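Local structure of MUTM (fpg) protein (Thermus thermophilus, 1EE8) at residues Q20-V26 and A84-G90; P125-F130 and L194-A199; M70-L76 and S213-D218; R10-R14 and E46-R50; G160-A164 and G206-S210. The protein belongs to the MutM (Fpg) family, whose members join a beta-rich N-terminal domain to a helical H2TH domain and a small zinc finger. All blocks are in the same frame, centred on the assembly; numbering follows the deposited sequence.

Interaction 1: residues Q20-V26 and A84-G90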
# COMPACT_ATOMS: atom_id res chain seq x y z
N GLN A 20 -15.28 8.15 9.70
CA GLN A 20 -15.05 6.79 10.20
C GLN A 20 -13.70 6.24 9.77
O GLN A 20 -13.20 6.56 8.68
CB GLN A 20 -16.15 5.86 9.68
CG GLN A 20 -17.54 6.14 10.22
CD GLN A 20 -17.90 5.23 11.37
OE1 GLN A 20 -18.06 4.01 11.20
NE2 GLN A 20 -18.03 5.81 12.56
N THR A 21 -13.11 5.40 10.61
CA THR A 21 -11.84 4.80 10.28
C THR A 21 -12.03 3.57 9.38
O THR A 21 -12.75 2.64 9.74
CB THR A 21 -11.07 4.35 11.54
OG1 THR A 21 -10.70 5.50 12.32
CG2 THR A 21 -9.82 3.58 11.16
N LEU A 22 -11.42 3.59 8.21
CA LEU A 22 -11.50 2.44 7.32
C LEU A 22 -10.42 1.50 7.84
O LEU A 22 -9.24 1.65 7.51
CB LEU A 22 -11.22 2.85 5.87
CG LEU A 22 -11.02 1.69 4.88
CD1 LEU A 22 -12.30 0.87 4.77
CD2 LEU A 22 -10.63 2.25 3.52
N ARG A 23 -10.82 0.54 8.67
CA ARG A 23 -9.88 -0.41 9.26
C ARG A 23 -9.28 -1.38 8.25
O ARG A 23 -8.09 -1.69 8.31
CB ARG A 23 -10.57 -1.21 10.37
CG ARG A 23 -11.03 -0.36 11.55
CD ARG A 23 -11.77 -1.20 12.58
NE ARG A 23 -12.00 -0.47 13.83
CZ ARG A 23 -12.79 -0.90 14.81
NH1 ARG A 23 -13.43 -2.06 14.70
NH2 ARG A 23 -12.93 -0.17 15.91
N GLN A 24 -10.10 -1.87 7.33
CA GLN A 24 -9.58 -2.79 6.34
C GLN A 24 -10.46 -2.94 5.12
O GLN A 24 -11.65 -2.66 5.16
CB GLN A 24 -9.33 -4.17 6.99
CG GLN A 24 -10.21 -4.48 8.20
CD GLN A 24 -9.92 -5.86 8.81
OE1 GLN A 24 -10.53 -6.25 9.81
NE2 GLN A 24 -9.00 -6.61 8.20
N VAL A 25 -9.84 -3.36 4.03
CA VAL A 25 -10.53 -3.61 2.77
C VAL A 25 -10.27 -5.09 2.58
O VAL A 25 -9.15 -5.50 2.23
CB VAL A 25 -9.92 -2.83 1.60
CG1 VAL A 25 -10.76 -3.06 0.34
CG2 VAL A 25 -9.86 -1.35 1.93
N VAL A 26 -11.30 -5.88 2.81
CA VAL A 26 -11.17 -7.32 2.73
C VAL A 26 -11.57 -7.90 1.38
O VAL A 26 -12.64 -7.61 0.85
CB VAL A 26 -12.02 -7.98 3.84
CG1 VAL A 26 -11.72 -9.48 3.93
CG2 VAL A 26 -11.74 -7.29 5.17
N ALA A 84 -15.86 -7.83 -1.92
CA ALA A 84 -14.96 -7.17 -0.99
C ALA A 84 -15.77 -6.49 0.10
O ALA A 84 -16.97 -6.28 -0.05
CB ALA A 84 -14.11 -6.14 -1.72
N ALA A 85 -15.11 -6.14 1.19
CA ALA A 85 -15.80 -5.46 2.27
C ALA A 85 -14.92 -4.36 2.83
O ALA A 85 -13.73 -4.58 3.07
CB ALA A 85 -16.16 -6.46 3.38
N LEU A 86 -15.50 -3.18 3.02
CA LEU A 86 -14.80 -2.05 3.60
C LEU A 86 -15.23 -2.08 5.05
O LEU A 86 -16.37 -1.72 5.38
CB LEU A 86 -15.25 -0.74 2.95
CG LEU A 86 -14.49 -0.24 1.71
CD1 LEU A 86 -14.06 -1.40 0.85
CD2 LEU A 86 -15.37 0.73 0.93
N VAL A 87 -14.34 -2.55 5.92
CA VAL A 87 -14.64 -2.66 7.34
C VAL A 87 -14.33 -1.35 8.06
O VAL A 87 -13.16 -0.99 8.21
CB VAL A 87 -13.82 -3.79 7.96
CG1 VAL A 87 -14.13 -3.92 9.44
CG2 VAL A 87 -14.12 -5.10 7.23
N LEU A 88 -15.38 -0.64 8.47
CA LEU A 88 -15.24 0.62 9.18
C LEU A 88 -15.37 0.36 10.67
O LEU A 88 -15.82 -0.71 11.09
CB LEU A 88 -16.32 1.61 8.75
CG LEU A 88 -16.14 2.32 7.40
CD1 LEU A 88 -15.48 1.43 6.38
CD2 LEU A 88 -17.51 2.78 6.94
N GLU A 89 -15.01 1.34 11.49
CA GLU A 89 -15.11 1.14 12.92
C GLU A 89 -16.56 0.98 13.34
O GLU A 89 -16.88 0.14 14.18
CB GLU A 89 -14.44 2.30 13.68
CG GLU A 89 -15.19 3.63 13.66
CD GLU A 89 -14.42 4.75 14.35
OE1 GLU A 89 -13.42 5.24 13.77
OE2 GLU A 89 -14.81 5.14 15.47
N GLY A 90 -17.45 1.75 12.73
CA GLY A 90 -18.86 1.68 13.09
C GLY A 90 -19.71 0.69 12.30
O GLY A 90 -20.79 0.31 12.76
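Glu-89 reaches back from the end of strand 82-88 across Thr-21, Gln-20 and Arg-23. Its CB lies 3.7 Å from Arg-23 NH2, while its CA sits over the centre of that guanidinium, so the extended arginine lies flat over the backbone of Glu-89. CG comes next and passes Gln-20 NE2 at 3.7 Å. With chi1 at 73°, CG stands between the backbone N and the carbonyl carbon, which turns the carboxylate back toward strand 21-26. There OE1 takes two bonds from one residue, Thr-21 OG1 at 3.1 Å and Thr-21 N at 3.2 Å; a threonine can offer one oxygen both groups, the N-H on its anti side and the hydroxyl nearly in line with the C-O bond. Gln-20 also holds the end of the segment, its OE1 accepting from Gly-90 N at 2.8 Å. The strands are antiparallel neighbours in the large sheet of the N-terminal domain, and their register is broken by a classic beta bulge: Arg-23 and Gln-24 both face Val-87, whose N bonds to Gln-24 O at 2.8 Å. Branched aliphatic residues suit the buried face, where Leu-22 CD1 meets Leu-88 CD1 at 3.6 Å and Phe-56 and Leu-58 of strand 53-58 add further cover.

Interaction 2: residues P125-F130 and L194-A199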
# COMPACT_ATOMS: atom_id res chain seq x y z
N PRO A 125 -21.50 17.23 -15.72
CA PRO A 125 -22.79 17.64 -16.29
C PRO A 125 -23.66 18.56 -15.43
O PRO A 125 -24.25 19.51 -15.95
CB PRO A 125 -23.47 16.30 -16.57
CG PRO A 125 -22.32 15.44 -16.98
CD PRO A 125 -21.27 15.79 -15.94
N LEU A 126 -23.75 18.28 -14.14
CA LEU A 126 -24.56 19.10 -13.25
C LEU A 126 -23.76 20.19 -12.54
O LEU A 126 -24.05 20.54 -11.40
CB LEU A 126 -25.25 18.22 -12.20
CG LEU A 126 -26.18 17.15 -12.78
CD1 LEU A 126 -26.73 16.30 -11.65
CD2 LEU A 126 -27.31 17.82 -13.56
N SER A 127 -22.75 20.72 -13.22
CA SER A 127 -21.92 21.77 -12.63
C SER A 127 -21.88 23.00 -13.51
O SER A 127 -22.29 22.97 -14.68
CB SER A 127 -20.49 21.26 -12.40
OG SER A 127 -19.77 21.14 -13.61
N GLU A 128 -21.38 24.09 -12.94
CA GLU A 128 -21.25 25.36 -13.65
C GLU A 128 -20.21 25.23 -14.75
O GLU A 128 -20.20 25.99 -15.71
CB GLU A 128 -20.83 26.45 -12.66
CG GLU A 128 -21.79 26.60 -11.47
CD GLU A 128 -21.07 26.65 -10.13
OE1 GLU A 128 -21.76 26.79 -9.10
OE2 GLU A 128 -19.82 26.54 -10.11
N ALA A 129 -19.34 24.23 -14.60
CA ALA A 129 -18.27 23.98 -15.56
C ALA A 129 -18.78 23.38 -16.87
O ALA A 129 -18.14 23.50 -17.91
CB ALA A 129 -17.22 23.07 -14.94
N PHE A 130 -19.93 22.71 -16.82
CA PHE A 130 -20.50 22.13 -18.03
C PHE A 130 -21.17 23.28 -18.78
O PHE A 130 -22.29 23.68 -18.45
CB PHE A 130 -21.54 21.06 -17.67
CG PHE A 130 -22.10 20.32 -18.86
CD1 PHE A 130 -23.47 20.11 -18.98
CD2 PHE A 130 -21.26 19.84 -19.85
CE1 PHE A 130 -23.98 19.42 -20.07
CE2 PHE A 130 -21.76 19.16 -20.95
CZ PHE A 130 -23.13 18.95 -21.06
N LEU A 194 -30.23 16.86 -21.37
CA LEU A 194 -29.24 16.05 -20.68
C LEU A 194 -29.13 16.46 -19.21
O LEU A 194 -29.11 15.60 -18.32
CB LEU A 194 -27.88 16.22 -21.37
CG LEU A 194 -26.76 15.26 -20.99
CD1 LEU A 194 -27.25 13.81 -21.06
CD2 LEU A 194 -25.59 15.47 -21.95
N ARG A 195 -29.05 17.76 -18.96
CA ARG A 195 -28.93 18.26 -17.60
C ARG A 195 -30.18 18.01 -16.74
O ARG A 195 -30.06 17.68 -15.56
CB ARG A 195 -28.60 19.76 -17.63
CG ARG A 195 -27.44 20.09 -18.57
CD ARG A 195 -26.87 21.47 -18.29
NE ARG A 195 -26.25 21.51 -16.97
CZ ARG A 195 -25.56 22.54 -16.49
NH1 ARG A 195 -25.40 23.63 -17.21
NH2 ARG A 195 -25.02 22.46 -15.28
N GLU A 196 -31.35 18.14 -17.35
CA GLU A 196 -32.62 17.92 -16.63
C GLU A 196 -32.81 16.45 -16.26
O GLU A 196 -33.23 16.13 -15.15
CB GLU A 196 -33.81 18.34 -17.48
CG GLU A 196 -33.87 19.80 -17.85
CD GLU A 196 -35.10 20.11 -18.68
OE1 GLU A 196 -36.23 19.88 -18.19
OE2 GLU A 196 -34.94 20.56 -19.84
N VAL A 197 -32.54 15.56 -17.21
CA VAL A 197 -32.71 14.13 -16.96
C VAL A 197 -31.78 13.66 -15.85
O VAL A 197 -32.19 12.92 -14.96
CB VAL A 197 -32.45 13.30 -18.24
CG1 VAL A 197 -32.51 11.81 -17.92
CG2 VAL A 197 -33.49 13.63 -19.29
N LEU A 198 -30.54 14.11 -15.88
CA LEU A 198 -29.58 13.71 -14.86
C LEU A 198 -30.01 14.26 -13.51
O LEU A 198 -30.04 13.54 -12.52
CB LEU A 198 -28.18 14.20 -15.22
CG LEU A 198 -27.52 13.55 -16.44
CD1 LEU A 198 -26.14 14.20 -16.69
CD2 LEU A 198 -27.36 12.05 -16.22
N ALA A 199 -30.37 15.54 -13.49
CA ALA A 199 -30.80 16.19 -12.26
C ALA A 199 -32.03 15.46 -11.71
O ALA A 199 -32.13 15.22 -10.51
CB ALA A 199 -31.13 17.68 -12.51
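Arg-195 and Phe-130 run past each other in opposite directions, with guanidinium and ring planes 78° apart. It is the ring that offers its edge: CG of Arg-195 lies there in the ring plane, and Phe-130 CD1 stands 3.7 Å above one face of the guanidinium, toward the margin. A bend at chi3 (66°) turns the end of the arginine into the curve of the loop. Arg-195 NH2 gives a weak hydrogen bond to Ser-127 O at 2.8 Å, and Pro-125 O is 3.0 Å from Arg-195 NE. An arginine suits this place because its long aliphatic arm can run past the ring edge and carry the guanidinium to the carbonyl of Ser-127; its NH1 has a weak bond to Tyr-191 OH. Ser-127 O also accepts from Phe-130 N in a type I turn. On the other flank the fit is apolar: Pro-125 CB presses on Leu-198 CD1 at a tight 3.4 Å, and Leu-126 lays CD2 4.0 Å from Ala-199 CB. The loop between helices 117-120 and 132-140 is thus fastened to the long helix 184-203, with Tyr-191 of that helix meeting the Phe-130 ring and Leu-3 and Pro-4 of helix 3-17 touching Pro-125 and Leu-198.

Interaction 3: residues M70-L76 and S213-D218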
# COMPACT_ATOMS: atom_id res chain seq x y z
N MET A 70 -20.83 -2.75 -14.65
CA MET A 70 -22.21 -3.04 -15.00
C MET A 70 -23.14 -3.45 -13.85
O MET A 70 -24.32 -3.11 -13.86
CB MET A 70 -22.24 -4.13 -16.08
CG MET A 70 -23.64 -4.55 -16.50
SD MET A 70 -23.60 -5.89 -17.71
CE MET A 70 -23.72 -4.94 -19.26
N THR A 71 -22.62 -4.19 -12.88
CA THR A 71 -23.46 -4.65 -11.78
C THR A 71 -22.87 -4.37 -10.40
O THR A 71 -23.35 -4.91 -9.39
CB THR A 71 -23.70 -6.15 -11.90
OG1 THR A 71 -22.44 -6.85 -11.88
CG2 THR A 71 -24.44 -6.46 -13.20
N GLY A 72 -21.84 -3.54 -10.35
CA GLY A 72 -21.21 -3.24 -9.07
C GLY A 72 -21.99 -2.26 -8.21
O GLY A 72 -22.67 -1.36 -8.71
N GLY A 73 -21.88 -2.44 -6.90
CA GLY A 73 -22.56 -1.54 -5.98
C GLY A 73 -22.16 -1.82 -4.55
O GLY A 73 -21.71 -2.92 -4.22
N PHE A 74 -22.30 -0.81 -3.70
CA PHE A 74 -21.99 -0.95 -2.28
C PHE A 74 -23.31 -1.22 -1.58
O PHE A 74 -24.30 -0.55 -1.86
CB PHE A 74 -21.36 0.34 -1.74
CG PHE A 74 -19.94 0.54 -2.17
CD1 PHE A 74 -18.92 -0.20 -1.57
CD2 PHE A 74 -19.62 1.40 -3.21
CE1 PHE A 74 -17.60 -0.08 -2.01
CE2 PHE A 74 -18.30 1.53 -3.65
CZ PHE A 74 -17.29 0.78 -3.06
N ARG A 75 -23.33 -2.21 -0.68
CA ARG A 75 -24.53 -2.57 0.06
C ARG A 75 -24.25 -2.53 1.57
O ARG A 75 -23.10 -2.66 1.99
CB ARG A 75 -24.99 -3.98 -0.32
CG ARG A 75 -25.37 -4.17 -1.79
CD ARG A 75 -26.53 -3.27 -2.18
NE ARG A 75 -26.86 -3.36 -3.59
CZ ARG A 75 -27.50 -4.38 -4.15
NH1 ARG A 75 -27.76 -4.38 -5.45
NH2 ARG A 75 -27.90 -5.40 -3.40
N LEU A 76 -25.29 -2.34 2.37
CA LEU A 76 -25.14 -2.31 3.82
C LEU A 76 -25.21 -3.71 4.45
O LEU A 76 -24.88 -3.89 5.63
CB LEU A 76 -26.19 -1.38 4.43
CG LEU A 76 -26.06 0.06 3.89
CD1 LEU A 76 -27.03 0.98 4.62
CD2 LEU A 76 -24.63 0.55 4.07
N SER A 213 -30.82 -5.04 -11.06
CA SER A 213 -29.38 -5.03 -10.78
C SER A 213 -28.98 -3.93 -9.80
O SER A 213 -28.27 -4.19 -8.82
CB SER A 213 -28.61 -4.87 -12.09
OG SER A 213 -27.21 -4.87 -11.86
N TYR A 214 -29.42 -2.71 -10.07
CA TYR A 214 -29.09 -1.58 -9.21
C TYR A 214 -30.03 -1.39 -8.02
O TYR A 214 -31.25 -1.52 -8.15
CB TYR A 214 -29.09 -0.28 -10.02
CG TYR A 214 -29.02 0.97 -9.15
CD1 TYR A 214 -27.88 1.28 -8.41
CD2 TYR A 214 -30.11 1.83 -9.06
CE1 TYR A 214 -27.82 2.41 -7.61
CE2 TYR A 214 -30.07 2.97 -8.27
CZ TYR A 214 -28.92 3.26 -7.55
OH TYR A 214 -28.88 4.39 -6.77
N ARG A 215 -29.44 -1.08 -6.88
CA ARG A 215 -30.16 -0.82 -5.64
C ARG A 215 -29.31 0.10 -4.79
O ARG A 215 -28.08 0.02 -4.82
CB ARG A 215 -30.42 -2.12 -4.87
CG ARG A 215 -31.46 -3.03 -5.52
CD ARG A 215 -31.76 -4.23 -4.64
NE ARG A 215 -32.93 -4.97 -5.11
CZ ARG A 215 -34.14 -4.44 -5.26
NH1 ARG A 215 -34.35 -3.16 -4.99
NH2 ARG A 215 -35.14 -5.20 -5.69
N GLN A 216 -29.96 0.98 -4.04
CA GLN A 216 -29.24 1.90 -3.16
C GLN A 216 -28.58 1.04 -2.07
O GLN A 216 -28.89 -0.14 -1.94
CB GLN A 216 -30.22 2.91 -2.57
CG GLN A 216 -30.83 3.82 -3.63
CD GLN A 216 -31.89 4.76 -3.07
OE1 GLN A 216 -31.70 5.38 -2.03
NE2 GLN A 216 -33.00 4.88 -3.79
N PRO A 217 -27.65 1.62 -1.29
CA PRO A 217 -26.98 0.84 -0.24
C PRO A 217 -27.87 0.01 0.69
O PRO A 217 -27.58 -1.17 0.93
CB PRO A 217 -26.18 1.91 0.51
CG PRO A 217 -25.80 2.84 -0.59
CD PRO A 217 -27.11 2.99 -1.34
N ASP A 218 -28.94 0.62 1.21
CA ASP A 218 -29.83 -0.10 2.11
C ASP A 218 -30.66 -1.18 1.42
O ASP A 218 -31.27 -2.02 2.09
CB ASP A 218 -30.77 0.88 2.83
CG ASP A 218 -31.65 1.67 1.88
OD1 ASP A 218 -32.23 1.06 0.97
OD2 ASP A 218 -31.77 2.90 2.06
O HOH W 1 -26.27 -5.82 -9.00
O HOH W 2 -26.49 -1.87 -7.07
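The Arg-75 guanidinium has CB of Arg-215 over one face, 3.5 Å above the plane and offset toward the rim. At its edge, in the plane, lie Ser-213 O and a water that accepts from Arg-75 NH1 at 3.2 Å and also from Arg-215 N. Arg-75 gets there by a bend at chi2 (-61°), which folds the chain back over the 213-218 loop. Its NE is buried by the contact and finds no partner in the model. The two arginine planes stand 76° apart, and the Arg-215 chain leads its own charge away. A second water spans the far end, giving to Thr-71 O and, at 2.6 Å, to Ser-213 O while accepting from Ser-213 OG; a serine can offer both its hydroxyl and its carbonyl to this water. At the other end Leu-76 N bonds to Pro-217 O at 2.9 Å, approaching from above the carbonyl plane. The Pro-217 ring gives Leu-76 CG an apolar partner, CB, at 3.9 Å. The two segments run roughly in the same direction without forming a regular ladder. This is an irregular loop, downstream of helix 184-203, docked along 73-75, an edge strand of the N-terminal domain's sheet, with helix 3-17 also touching Pro-217.

Interaction 4: residues R10-R14 and E46-R50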
# COMPACT_ATOMS: atom_id res chain seq x y z
N ARG A 10 -23.07 7.97 -3.44
CA ARG A 10 -22.24 8.93 -2.72
C ARG A 10 -23.06 9.59 -1.61
O ARG A 10 -22.66 9.58 -0.45
CB ARG A 10 -21.72 10.01 -3.69
CG ARG A 10 -21.14 11.24 -3.01
CD ARG A 10 -20.59 12.25 -4.01
NE ARG A 10 -20.10 13.46 -3.35
CZ ARG A 10 -20.85 14.51 -3.04
NH1 ARG A 10 -22.15 14.51 -3.34
NH2 ARG A 10 -20.32 15.54 -2.39
N ARG A 11 -24.20 10.15 -1.97
CA ARG A 11 -25.07 10.82 -1.00
C ARG A 11 -25.56 9.89 0.10
O ARG A 11 -25.64 10.30 1.26
CB ARG A 11 -26.26 11.47 -1.71
CG ARG A 11 -25.82 12.54 -2.70
CD ARG A 11 -26.97 13.20 -3.43
NE ARG A 11 -26.47 14.25 -4.32
CZ ARG A 11 -27.23 15.19 -4.87
NH1 ARG A 11 -28.53 15.22 -4.64
NH2 ARG A 11 -26.67 16.10 -5.66
N ARG A 12 -25.87 8.64 -0.23
CA ARG A 12 -26.34 7.71 0.78
C ARG A 12 -25.24 7.28 1.74
O ARG A 12 -25.47 7.14 2.94
CB ARG A 12 -26.94 6.46 0.13
CG ARG A 12 -28.20 6.73 -0.67
CD ARG A 12 -29.31 7.28 0.21
NE ARG A 12 -30.55 7.43 -0.53
CZ ARG A 12 -31.72 7.73 0.02
NH1 ARG A 12 -31.81 7.92 1.33
NH2 ARG A 12 -32.81 7.84 -0.74
N LEU A 13 -24.04 7.07 1.22
CA LEU A 13 -22.93 6.64 2.05
C LEU A 13 -22.28 7.72 2.92
O LEU A 13 -21.87 7.43 4.04
CB LEU A 13 -21.83 5.99 1.19
CG LEU A 13 -22.13 4.68 0.47
CD1 LEU A 13 -20.87 4.21 -0.26
CD2 LEU A 13 -22.60 3.62 1.45
N ARG A 14 -22.20 8.95 2.43
CA ARG A 14 -21.55 10.00 3.20
C ARG A 14 -21.98 10.14 4.66
O ARG A 14 -21.13 10.22 5.54
CB ARG A 14 -21.65 11.35 2.49
CG ARG A 14 -20.76 11.44 1.25
CD ARG A 14 -20.28 12.86 1.00
NE ARG A 14 -21.38 13.80 0.91
CZ ARG A 14 -21.25 15.12 0.92
NH1 ARG A 14 -20.05 15.68 1.03
NH2 ARG A 14 -22.33 15.88 0.83
N GLU A 46 -13.90 12.12 3.02
CA GLU A 46 -14.91 12.49 2.04
C GLU A 46 -15.16 11.37 1.05
O GLU A 46 -14.34 10.46 0.91
CB GLU A 46 -14.50 13.74 1.27
CG GLU A 46 -15.12 15.03 1.76
CD GLU A 46 -16.60 15.16 1.42
OE1 GLU A 46 -17.22 14.16 0.97
OE2 GLU A 46 -17.15 16.26 1.61
N VAL A 47 -16.30 11.46 0.37
CA VAL A 47 -16.66 10.49 -0.66
C VAL A 47 -17.04 11.36 -1.86
O VAL A 47 -18.11 11.97 -1.89
CB VAL A 47 -17.87 9.63 -0.26
CG1 VAL A 47 -18.18 8.60 -1.35
CG2 VAL A 47 -17.59 8.91 1.06
N ASP A 48 -16.13 11.45 -2.83
CA ASP A 48 -16.37 12.26 -4.01
C ASP A 48 -16.78 11.40 -5.20
O ASP A 48 -16.69 10.17 -5.16
CB ASP A 48 -15.12 13.05 -4.39
CG ASP A 48 -14.65 13.98 -3.29
OD1 ASP A 48 -15.50 14.66 -2.67
OD2 ASP A 48 -13.43 14.04 -3.05
N ARG A 49 -17.25 12.06 -6.25
CA ARG A 49 -17.65 11.38 -7.46
C ARG A 49 -17.15 12.18 -8.64
O ARG A 49 -17.31 13.40 -8.69
CB ARG A 49 -19.18 11.27 -7.58
CG ARG A 49 -19.62 10.63 -8.91
CD ARG A 49 -21.12 10.77 -9.15
NE ARG A 49 -21.52 12.18 -9.27
CZ ARG A 49 -21.16 12.97 -10.28
NH1 ARG A 49 -21.56 14.23 -10.30
NH2 ARG A 49 -20.41 12.50 -11.26
N ARG A 50 -16.51 11.50 -9.57
CA ARG A 50 -16.01 12.12 -10.78
C ARG A 50 -16.54 11.17 -11.84
O ARG A 50 -16.17 9.99 -11.85
CB ARG A 50 -14.49 12.15 -10.79
CG ARG A 50 -13.90 12.96 -11.93
CD ARG A 50 -14.05 14.45 -11.70
NE ARG A 50 -13.51 15.24 -12.80
CZ ARG A 50 -14.16 15.50 -13.93
NH1 ARG A 50 -15.39 15.05 -14.12
NH2 ARG A 50 -13.57 16.22 -14.88
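Arg-14 meets Glu-46 through a salt bridge in which a single nitrogen, NH1, faces both carboxylate oxygens. It lies 3.0 Å from Glu-46 OE2 and makes a weaker, nearly straight hydrogen bond to Glu-46 OE1 at 3.2 Å. Guanidinium and carboxylate are nearly coplanar, 18° apart, with the acid at the edge of the arginine. Beside this pair, Arg-10 extends fully from the helix, CG anti to the backbone N (chi1 166°), and brings NE to Val-47 O at 2.9 Å in a weak bond. Val-47 serves both arginines: its O takes the Arg-10 bond and its CB packs on Arg-14 CG at 3.7 Å; a compact branched residue fits beside the aliphatic part of a long chain.

The next shell fixes these groups. Glu-46 OE1 is held by a bond from Val-47 N at 2.9 Å, made on its anti lone pair, which leaves the acid oriented toward the helix. Arg-10 NH2 rests 3.4 Å above the centre of the Arg-14 guanidinium, and the nearby carboxylates probably ease the closeness of two like charges. Glu-7, one turn earlier in the helix, is the stronger partner of Arg-10, through NH1, and also pairs with Arg-49 through NE, while Arg-49 NH2 forms a salt bridge with Glu-124. Val-47 also touches Leu-54 and Phe-56 of strand 53-58. Helix 3-17 and strand 42-50 run antiparallel, at 175° for these segments, an N-terminal helix laid along the sheet as in the N-terminal domain of the MutM family.

Interaction 5: residues G160-A164 and G206-S210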
# COMPACT_ATOMS: atom_id res chain seq x y z
N GLY A 160 -24.16 7.37 -19.58
CA GLY A 160 -24.15 6.05 -20.16
C GLY A 160 -25.35 5.84 -21.07
O GLY A 160 -26.03 6.80 -21.46
N ASN A 161 -25.64 4.58 -21.39
CA ASN A 161 -26.75 4.25 -22.26
C ASN A 161 -28.11 4.78 -21.82
O ASN A 161 -28.82 5.40 -22.61
CB ASN A 161 -26.84 2.73 -22.42
CG ASN A 161 -25.81 2.19 -23.40
OD1 ASN A 161 -25.67 2.69 -24.51
ND2 ASN A 161 -25.08 1.17 -22.97
N ILE A 162 -28.46 4.53 -20.56
CA ILE A 162 -29.75 4.97 -20.04
C ILE A 162 -30.03 6.46 -20.21
O ILE A 162 -31.00 6.86 -20.85
CB ILE A 162 -29.90 4.61 -18.55
CG1 ILE A 162 -29.94 3.08 -18.39
CG2 ILE A 162 -31.18 5.23 -17.97
CD1 ILE A 162 -30.11 2.62 -16.96
N TYR A 163 -29.15 7.29 -19.65
CA TYR A 163 -29.37 8.72 -19.72
C TYR A 163 -29.09 9.35 -21.06
O TYR A 163 -29.63 10.41 -21.37
CB TYR A 163 -28.61 9.38 -18.57
CG TYR A 163 -29.11 8.81 -17.26
CD1 TYR A 163 -28.35 7.90 -16.54
CD2 TYR A 163 -30.41 9.07 -16.82
CE1 TYR A 163 -28.87 7.26 -15.41
CE2 TYR A 163 -30.94 8.44 -15.70
CZ TYR A 163 -30.16 7.54 -15.00
OH TYR A 163 -30.67 6.90 -13.90
N ALA A 164 -28.26 8.71 -21.89
CA ALA A 164 -28.03 9.24 -23.22
C ALA A 164 -29.36 9.03 -23.97
O ALA A 164 -29.91 9.97 -24.55
CB ALA A 164 -26.91 8.49 -23.93
N GLY A 206 -31.62 7.47 -8.86
CA GLY A 206 -31.15 6.54 -9.88
C GLY A 206 -32.23 5.64 -10.46
O GLY A 206 -33.39 5.69 -10.04
N SER A 207 -31.83 4.80 -11.41
CA SER A 207 -32.76 3.90 -12.08
C SER A 207 -32.56 2.42 -11.81
O SER A 207 -31.47 1.87 -12.02
CB SER A 207 -32.70 4.12 -13.60
OG SER A 207 -33.09 5.44 -13.95
N THR A 208 -33.62 1.77 -11.35
CA THR A 208 -33.57 0.34 -11.11
C THR A 208 -34.31 -0.30 -12.27
O THR A 208 -35.53 -0.19 -12.38
CB THR A 208 -34.24 -0.04 -9.78
OG1 THR A 208 -33.48 0.51 -8.70
CG2 THR A 208 -34.30 -1.56 -9.64
N LEU A 209 -33.55 -0.95 -13.15
CA LEU A 209 -34.11 -1.59 -14.33
C LEU A 209 -34.89 -2.86 -14.03
O LEU A 209 -35.26 -3.13 -12.88
CB LEU A 209 -32.98 -1.90 -15.32
CG LEU A 209 -32.06 -0.71 -15.67
CD1 LEU A 209 -31.02 -1.15 -16.69
CD2 LEU A 209 -32.90 0.44 -16.21
N SER A 210 -35.13 -3.64 -15.07
CA SER A 210 -35.88 -4.89 -14.94
C SER A 210 -35.05 -5.93 -14.21
O SER A 210 -35.55 -6.64 -13.34
CB SER A 210 -36.27 -5.41 -16.33
OG SER A 210 -37.08 -6.56 -16.22
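Tyr-163 and Ser-207 make the close part of this contact, their hydroxyls OH and OG meeting at 2.8 Å, a distance that suits a hydrogen bond. The tyrosine ring leaves the first turn of the helix and brings its hydroxyl to the loop, and the ring is hemmed in by its own neighbour, since Ile-162 CG2 stands 3.8 Å above the ring centre. Val-197, Leu-198 and Ala-201 of helix 184-203 also touch Tyr-163. Within this buried setting the polar atoms are well provided for: Glu-5 OE1 is hydrogen-bonded to both Tyr-163 OH and Ser-207 N, and Ser-207 OG pairs with His-228 NE2. A serine's short hydroxyl sits close to its own backbone N-H, so both can take part in this network. Gly-206, just before it, has a positive phi of 82°, a backbone shape glycine adopts easily.

Toward the more open side the contact thins to apolar carbons. Ile-162 and Leu-209 reach toward each other tip to tip, CD1 of the isoleucine 3.6 Å from CD2 of the partly exposed leucine. With chi2 near 180° in both, each chain is stretched out enough for its end to do the touching.

The Glu-2 carboxylate accepts hydrogen bonds from Ile-162 N and Tyr-163 N, while Gly-160 holds the N-cap position. Helix 161-170, with helix 146-152 before it, is consistent with the helix-two-turns-helix motif that names the H2TH domain, here joined to the loop that follows helix 184-203.

Overall arrangement
From the N terminus, interaction 4 opens on helix 3-17 and interaction 1 on strand 21-26; interaction 4 closes first, at strand 42-50, so the two cross. Interaction 3 opens at 70-76 before interaction 1 closes at 84-90, another crossing, and all three reach the same sheet. Interaction 2 opens at 125-130 and interaction 5 at 160-164; they close in the same order, at 194-199 and 206-210, and so cross, touching where Val-197 meets Tyr-163 in the H2TH region. Both nest inside the long loop that interaction 3 closes at 213-218. That closure brings the chain back to the N-terminal sheet: Pro-217 packs on Leu-13 of interaction 4, and Tyr-214 touches Ser-207 of interaction 5.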